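Local atomic coordinates of cytochrome P450 reductase (Amycolatopsis methanolica 239, PDB entry 5OGX), a protein that transfers electrons from NADH, through its FAD and [2Fe-2S] cluster, to the cytochrome P450 GcoA, which O-demethylates guaiacol and other lignin-derived aromatics. Residues V139-G144 and D175-D180; L239-V244 and T286-E291; G301-P306 and K315-R320. All blocks are in the same frame, centred on the assembly; numbering follows the deposited sequence. Where two conformers were deposited one is given.

Contact 1 (V139-G144 and D175-D180). Unlike the reference sequence in segment 175-180: Gly-176 (reference Arg).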
# COMPACT_ATOMS: atom_id res chain seq x y z
N VAL A 139 -5.85 -12.80 -6.82
CA VAL A 139 -5.73 -13.42 -8.14
C VAL A 139 -7.11 -13.44 -8.78
O VAL A 139 -8.08 -13.91 -8.17
CB VAL A 139 -5.15 -14.84 -8.04
CG1 VAL A 139 -4.95 -15.43 -9.44
CG2 VAL A 139 -3.83 -14.82 -7.29
N VAL A 140 -7.21 -12.91 -10.00
CA VAL A 140 -8.49 -12.86 -10.70
C VAL A 140 -8.86 -14.28 -11.12
O VAL A 140 -8.08 -14.94 -11.81
CB VAL A 140 -8.44 -11.92 -11.92
CG1 VAL A 140 -9.79 -11.93 -12.67
CG2 VAL A 140 -8.02 -10.52 -11.50
N PRO A 141 -10.02 -14.78 -10.73
CA PRO A 141 -10.37 -16.17 -11.06
C PRO A 141 -10.41 -16.37 -12.56
O PRO A 141 -10.93 -15.53 -13.30
CB PRO A 141 -11.75 -16.36 -10.42
CG PRO A 141 -12.07 -15.12 -9.71
CD PRO A 141 -11.11 -14.04 -10.07
N GLY A 142 -9.85 -17.49 -13.01
CA GLY A 142 -9.89 -17.86 -14.42
C GLY A 142 -8.91 -17.10 -15.29
O GLY A 142 -8.54 -17.57 -16.37
N SER A 143 -8.49 -15.93 -14.83
CA SER A 143 -7.59 -15.06 -15.58
C SER A 143 -6.13 -15.25 -15.20
O SER A 143 -5.26 -15.23 -16.07
CB SER A 143 -8.01 -13.60 -15.36
OG SER A 143 -6.87 -12.76 -15.38
N GLY A 144 -5.83 -15.40 -13.90
CA GLY A 144 -4.46 -15.50 -13.43
C GLY A 144 -3.81 -14.17 -13.13
O GLY A 144 -2.74 -14.14 -12.50
N ASP A 175 -13.46 -3.91 -13.76
CA ASP A 175 -14.55 -4.00 -14.73
C ASP A 175 -14.94 -5.44 -15.02
O ASP A 175 -16.12 -5.76 -15.19
CB ASP A 175 -14.14 -3.29 -16.02
CG ASP A 175 -15.24 -2.42 -16.62
OD1 ASP A 175 -16.25 -2.13 -15.94
OD2 ASP A 175 -15.08 -2.01 -17.79
N GLY A 176 -13.96 -6.35 -15.05
CA GLY A 176 -14.24 -7.72 -15.43
C GLY A 176 -14.61 -8.69 -14.31
O GLY A 176 -14.99 -9.83 -14.61
N TRP A 177 -14.53 -8.29 -13.04
CA TRP A 177 -14.74 -9.25 -11.96
C TRP A 177 -15.30 -8.60 -10.70
O TRP A 177 -16.42 -8.92 -10.29
CB TRP A 177 -13.43 -9.99 -11.67
CG TRP A 177 -13.43 -10.82 -10.42
CD1 TRP A 177 -14.38 -11.72 -10.02
CD2 TRP A 177 -12.40 -10.85 -9.41
NE1 TRP A 177 -14.01 -12.30 -8.82
CE2 TRP A 177 -12.80 -11.78 -8.43
CE3 TRP A 177 -11.19 -10.17 -9.25
CZ2 TRP A 177 -12.03 -12.04 -7.30
CZ3 TRP A 177 -10.42 -10.44 -8.12
CH2 TRP A 177 -10.84 -11.37 -7.17
N LEU A 178 -14.53 -7.70 -10.07
CA LEU A 178 -14.98 -7.14 -8.79
C LEU A 178 -16.24 -6.30 -8.95
O LEU A 178 -17.01 -6.15 -7.99
CB LEU A 178 -13.86 -6.32 -8.15
CG LEU A 178 -12.61 -7.15 -7.83
CD1 LEU A 178 -11.43 -6.24 -7.52
CD2 LEU A 178 -12.88 -8.11 -6.68
N PHE A 179 -16.48 -5.75 -10.14
CA PHE A 179 -17.70 -5.01 -10.43
C PHE A 179 -18.68 -5.80 -11.27
O PHE A 179 -19.77 -5.30 -11.57
CB PHE A 179 -17.35 -3.69 -11.14
CG PHE A 179 -16.86 -2.62 -10.22
CD1 PHE A 179 -15.57 -2.67 -9.70
CD2 PHE A 179 -17.70 -1.58 -9.84
CE1 PHE A 179 -15.12 -1.69 -8.84
CE2 PHE A 179 -17.26 -0.60 -8.97
CZ PHE A 179 -15.96 -0.65 -8.47
N ASP A 180 -18.33 -7.03 -11.65
CA ASP A 180 -19.19 -7.80 -12.56
C ASP A 180 -18.95 -9.29 -12.30
O ASP A 180 -18.20 -9.96 -13.02
CB ASP A 180 -18.91 -7.45 -14.02
CG ASP A 180 -19.68 -8.34 -14.97
OD1 ASP A 180 -20.77 -8.80 -14.56
OD2 ASP A 180 -19.19 -8.58 -16.09
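Pro-141 sets its CD over one face of the Trp-177 indole, 3.5 Å from the centroid of the six-membered ring and 20° off the ring normal, a CH-pi contact in which the two side chains cross at about a right angle. The closest approach is Pro-141 CD to Trp-177 CE2, at 3.3 Å, close to the fused CD2-CE2 bond. Pro-141 CG stands over the same face near the pyrrole nitrogen, 3.5 Å from Trp-177 NE1. Val-140 meets the same ring system nearer its rim: its CA stands above that face, and CG2 reaches Trp-177 CE3 at 3.9 Å. Trp-177 is brought beneath this pair by its first torsion, which sets CG anti to the backbone N (chi1 169°) and carries the indole from helix 174-178 toward the loop. That loop joins strands 135-139 and 146-150 of the antiparallel sheet of the FAD-binding domain, and it turns back on itself where Val-140 O accepts from both Ser-143 N and Gly-144 N. From the opposite face Leu-178 CD2 closes in, 3.6 Å above the plane of the Trp-177 ring, so the indole is sandwiched between the loop residues and Leu-178 of its own helix. Val-188 of strand 187-194 and Leu-182 also touch the tryptophan. Val-140 packs on Ala-173, an FAD-binding residue, and its side chain lies about 6 Å from the bound FAD, while Pro-141 is exposed at the outer border.

Contact 2 (L239-V244 and T286-E291)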
# COMPACT_ATOMS: atom_id res chain seq x y z
N LEU A 239 -4.50 15.30 9.47
CA LEU A 239 -5.26 15.93 8.40
C LEU A 239 -5.37 14.95 7.24
O LEU A 239 -4.35 14.57 6.65
CB LEU A 239 -4.60 17.23 7.94
CG LEU A 239 -4.28 18.32 8.96
CD1 LEU A 239 -3.84 19.57 8.21
CD2 LEU A 239 -5.49 18.61 9.80
N LEU A 240 -6.59 14.53 6.93
CA LEU A 240 -6.83 13.52 5.91
C LEU A 240 -7.59 14.16 4.76
O LEU A 240 -8.74 14.58 4.93
CB LEU A 240 -7.60 12.34 6.51
CG LEU A 240 -8.10 11.26 5.56
CD1 LEU A 240 -6.96 10.69 4.71
CD2 LEU A 240 -8.79 10.17 6.37
N TYR A 241 -6.94 14.28 3.60
CA TYR A 241 -7.56 14.89 2.42
C TYR A 241 -7.92 13.79 1.43
O TYR A 241 -7.10 12.92 1.15
CB TYR A 241 -6.63 15.91 1.75
CG TYR A 241 -6.27 17.09 2.60
CD1 TYR A 241 -5.26 17.00 3.54
CD2 TYR A 241 -6.93 18.32 2.46
CE1 TYR A 241 -4.91 18.07 4.34
CE2 TYR A 241 -6.60 19.40 3.25
CZ TYR A 241 -5.58 19.28 4.18
OH TYR A 241 -5.21 20.33 4.98
N HIS A 242 -9.15 13.84 0.90
CA HIS A 242 -9.59 12.85 -0.08
C HIS A 242 -9.78 13.54 -1.42
O HIS A 242 -10.72 14.33 -1.59
CB HIS A 242 -10.88 12.18 0.39
CG HIS A 242 -11.27 10.99 -0.44
ND1 HIS A 242 -12.56 10.49 -0.47
CD2 HIS A 242 -10.53 10.20 -1.25
CE1 HIS A 242 -12.60 9.44 -1.28
NE2 HIS A 242 -11.38 9.23 -1.76
N GLY A 243 -8.90 13.26 -2.38
CA GLY A 243 -8.99 13.94 -3.66
C GLY A 243 -9.79 13.12 -4.66
O GLY A 243 -9.40 12.00 -5.00
N VAL A 244 -10.91 13.66 -5.12
CA VAL A 244 -11.80 12.96 -6.05
C VAL A 244 -12.25 13.94 -7.12
O VAL A 244 -12.02 15.15 -7.04
CB VAL A 244 -13.03 12.36 -5.35
CG1 VAL A 244 -12.63 11.28 -4.34
CG2 VAL A 244 -13.81 13.45 -4.66
N THR A 286 -3.27 17.79 -2.72
CA THR A 286 -2.04 18.34 -2.19
C THR A 286 -2.09 19.87 -2.13
O THR A 286 -1.59 20.47 -1.18
CB THR A 286 -0.87 17.85 -3.03
OG1 THR A 286 -0.84 16.42 -2.92
CG2 THR A 286 0.43 18.41 -2.52
N ASP A 287 -2.74 20.50 -3.11
CA ASP A 287 -2.89 21.96 -3.09
C ASP A 287 -3.65 22.43 -1.85
O ASP A 287 -3.34 23.48 -1.28
CB ASP A 287 -3.61 22.43 -4.35
CG ASP A 287 -2.87 22.08 -5.62
OD1 ASP A 287 -1.68 21.70 -5.55
OD2 ASP A 287 -3.47 22.21 -6.71
N ALA A 288 -4.67 21.68 -1.43
CA ALA A 288 -5.47 22.10 -0.29
C ALA A 288 -4.67 22.03 1.01
O ALA A 288 -4.82 22.90 1.88
CB ALA A 288 -6.74 21.25 -0.17
N PHE A 289 -3.83 21.01 1.16
CA PHE A 289 -2.99 20.95 2.36
C PHE A 289 -2.03 22.13 2.40
O PHE A 289 -1.87 22.78 3.44
CB PHE A 289 -2.21 19.64 2.42
CG PHE A 289 -1.09 19.65 3.42
CD1 PHE A 289 -1.36 19.61 4.78
CD2 PHE A 289 0.24 19.65 2.99
CE1 PHE A 289 -0.35 19.60 5.70
CE2 PHE A 289 1.27 19.65 3.92
CZ PHE A 289 0.98 19.62 5.28
N VAL A 290 -1.35 22.39 1.27
CA VAL A 290 -0.42 23.51 1.20
C VAL A 290 -1.11 24.81 1.57
O VAL A 290 -0.53 25.67 2.25
CB VAL A 290 0.21 23.57 -0.20
CG1 VAL A 290 1.05 24.83 -0.35
CG2 VAL A 290 1.06 22.33 -0.47
N GLU A 291 -2.37 24.97 1.16
CA GLU A 291 -3.13 26.16 1.53
C GLU A 291 -3.38 26.22 3.03
O GLU A 291 -3.30 27.30 3.64
CB GLU A 291 -4.48 26.19 0.79
CG GLU A 291 -4.41 26.54 -0.68
CD GLU A 291 -5.67 26.16 -1.44
OE1 GLU A 291 -6.72 25.90 -0.79
OE2 GLU A 291 -5.62 26.10 -2.69
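Tyr-241 projects from its strand toward helix 286-291 and lays its ring against the backbone there: its OH comes within 3.5 Å of Phe-289 CA, and Phe-289 N stands over one face. Phe-289 CB adds an off-centre CH-pi contact, 4.1 Å from the centroid of the tyrosine ring, while the two side chains cross at about a right angle. Tyr-241 CE2 also meets the methyl CB of Ala-288, at 3.9 Å. Phe-289 holds CG anti to its backbone N (chi1 166°), which brings its ring near the tyrosine and toward Leu-239; Leu-239 CD1 lies 4.2 Å from Phe-289 CD1, at the edge of the ring. This is a helix packed on the parallel sheet of the NAD-binding domain, a Rossmann-like fold as in ferredoxin reductases, the axes of segments 239-244 and 286-291 making 145°. The hydroxyl of the buried Tyr-241 hydrogen-bonds with Asp-292 OD2, just past the segment. Replacing Tyr-241 with an alanine would probably open a gap beside Ala-288 and Phe-289 and leave the Asp-292 carboxylate without this hydroxyl partner. The packing gives way on the outer side of the helix, where Asp-287 and Glu-291 are exposed and make no contact with the strand segment; Glu-291 OE1 forms a salt bridge with Arg-281.

Contact 3 (G301-P306 and K315-R320)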
# COMPACT_ATOMS: atom_id res chain seq x y z
N GLY A 301 4.17 13.08 6.21
CA GLY A 301 3.20 13.04 5.13
C GLY A 301 3.06 11.67 4.52
O GLY A 301 4.05 10.94 4.34
N TRP A 302 1.83 11.31 4.19
CA TRP A 302 1.48 9.98 3.70
C TRP A 302 0.65 10.16 2.44
O TRP A 302 -0.47 10.67 2.51
CB TRP A 302 0.68 9.22 4.77
CG TRP A 302 1.45 9.13 6.06
CD1 TRP A 302 1.69 10.14 6.97
CD2 TRP A 302 2.09 7.97 6.56
NE1 TRP A 302 2.46 9.65 8.01
CE2 TRP A 302 2.72 8.32 7.77
CE3 TRP A 302 2.21 6.67 6.08
CZ2 TRP A 302 3.46 7.41 8.51
CZ3 TRP A 302 2.96 5.76 6.81
CH2 TRP A 302 3.56 6.14 8.02
N LEU A 303 1.17 9.72 1.29
CA LEU A 303 0.50 9.93 0.01
C LEU A 303 0.19 8.58 -0.61
O LEU A 303 1.08 7.73 -0.72
CB LEU A 303 1.38 10.74 -0.96
CG LEU A 303 1.57 12.23 -0.72
CD1 LEU A 303 2.94 12.67 -1.20
CD2 LEU A 303 0.51 13.02 -1.47
N CYS A 304 -1.05 8.40 -1.06
CA CYS A 304 -1.40 7.14 -1.71
C CYS A 304 -2.39 7.40 -2.84
O CYS A 304 -3.36 8.13 -2.66
CB CYS A 304 -1.98 6.16 -0.69
SG CYS A 304 -2.63 4.67 -1.43
N GLY A 305 -2.14 6.78 -3.98
CA GLY A 305 -3.00 6.96 -5.13
C GLY A 305 -2.24 6.64 -6.40
O GLY A 305 -1.19 6.00 -6.37
N PRO A 306 -2.73 7.13 -7.54
CA PRO A 306 -2.01 6.90 -8.79
C PRO A 306 -0.59 7.43 -8.70
O PRO A 306 -0.32 8.41 -7.99
CB PRO A 306 -2.84 7.69 -9.81
CG PRO A 306 -4.23 7.72 -9.22
CD PRO A 306 -3.99 7.86 -7.73
N LYS A 315 6.91 15.96 -4.19
CA LYS A 315 7.71 17.13 -4.50
C LYS A 315 7.10 18.39 -3.90
O LYS A 315 7.83 19.27 -3.43
CB LYS A 315 7.88 17.27 -6.02
CG LYS A 315 8.85 16.22 -6.55
CD LYS A 315 8.83 16.10 -8.06
CE LYS A 315 9.46 14.77 -8.48
NZ LYS A 315 9.63 14.64 -9.95
N ALA A 316 5.77 18.49 -3.89
CA ALA A 316 5.12 19.65 -3.29
C ALA A 316 5.37 19.70 -1.78
O ALA A 316 5.66 20.78 -1.24
CB ALA A 316 3.62 19.63 -3.57
N PHE A 317 5.24 18.56 -1.10
CA PHE A 317 5.60 18.50 0.32
C PHE A 317 7.02 19.02 0.54
O PHE A 317 7.29 19.81 1.45
CB PHE A 317 5.50 17.07 0.84
CG PHE A 317 4.09 16.57 1.08
CD1 PHE A 317 2.99 17.39 0.95
CD2 PHE A 317 3.90 15.25 1.46
CE1 PHE A 317 1.71 16.90 1.19
CE2 PHE A 317 2.64 14.76 1.72
CZ PHE A 317 1.55 15.58 1.58
N LYS A 318 7.97 18.56 -0.28
CA LYS A 318 9.37 18.92 -0.05
C LYS A 318 9.61 20.40 -0.29
O LYS A 318 10.40 21.03 0.41
CB LYS A 318 10.29 18.07 -0.93
CG LYS A 318 10.46 16.65 -0.45
CD LYS A 318 11.26 15.83 -1.48
CE LYS A 318 11.42 14.38 -1.03
NZ LYS A 318 12.44 13.65 -1.86
N ARG A 319 8.92 20.98 -1.27
CA ARG A 319 9.09 22.40 -1.55
C ARG A 319 8.61 23.27 -0.40
O ARG A 319 9.09 24.40 -0.22
CB ARG A 319 8.37 22.79 -2.84
CG ARG A 319 8.96 22.14 -4.08
CD ARG A 319 8.34 22.69 -5.35
NE ARG A 319 6.97 23.14 -5.15
CZ ARG A 319 5.89 22.47 -5.55
NH1 ARG A 319 4.69 22.96 -5.32
NH2 ARG A 319 6.03 21.32 -6.19
N ARG A 320 7.67 22.76 0.40
CA ARG A 320 7.21 23.44 1.60
C ARG A 320 7.96 22.97 2.84
O ARG A 320 7.49 23.18 3.96
CB ARG A 320 5.70 23.26 1.77
CG ARG A 320 4.87 23.95 0.68
CD ARG A 320 5.49 25.30 0.32
NE ARG A 320 4.64 26.12 -0.54
CZ ARG A 320 3.75 27.01 -0.09
NH1 ARG A 320 3.59 27.19 1.21
NH2 ARG A 320 3.03 27.71 -0.95
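Leu-303 and Phe-317 reach for each other from opposite directions, and their meeting carries most of the contact. Leu-303 CD1 lies 3.6 Å from Phe-317 CE2, and Leu-303 CG is almost as near to the same ring atom, at 3.7 Å. The ring also comes up against the strand backbone: Phe-317 CE2 is 3.9 Å from Gly-301 CA, and Trp-302 N lies near its plane, at the edge. A CB on Gly-301 would point at the helix and fall 2.6 Å from Phe-317 CE2, a clash, so the absence of a side chain makes room for the ring. Phe-317 CG is anti to its carbonyl carbon (chi1 -76°), which extends the phenyl from the helix toward the sheet. Further out, the ring touches Val-211 and Ile-213 of strand 210-215 and Met-322 in the loop beyond the helix. Leu-303 is flanked by Met-309, Val-310 and Val-314 from helix 307-319, which follows its strand. The axes of segments 301-305 and 315-319 lie at 161°, nearly antiparallel. Strand 300-305, helix 307-319 and strand 327-331 form a beta-alpha-beta unit, in which the helix covers the sheet beside helix 285-292.

Contacts 2 and 3 both pack helices on the parallel sheet of the NAD-binding domain, whereas contact 1 belongs to the FAD-binding domain, its centre about 32 Å from the centre of either. All three are chiefly buried, though contact 1 has an exposed border at its proline. Contacts 2 and 3 share a core: Phe-289 CD2 meets Phe-317 CE1 at 3.6 Å, and Thr-286 packs on Ala-316 and Leu-303. None has a hydrogen bond between its segments. Contact 1 relies on proline over indole, with Val-140 beside it about 6 Å from the FAD, contact 2 on a tyrosine against helix backbone and side chains, contact 3 on aliphatic and phenyl groups.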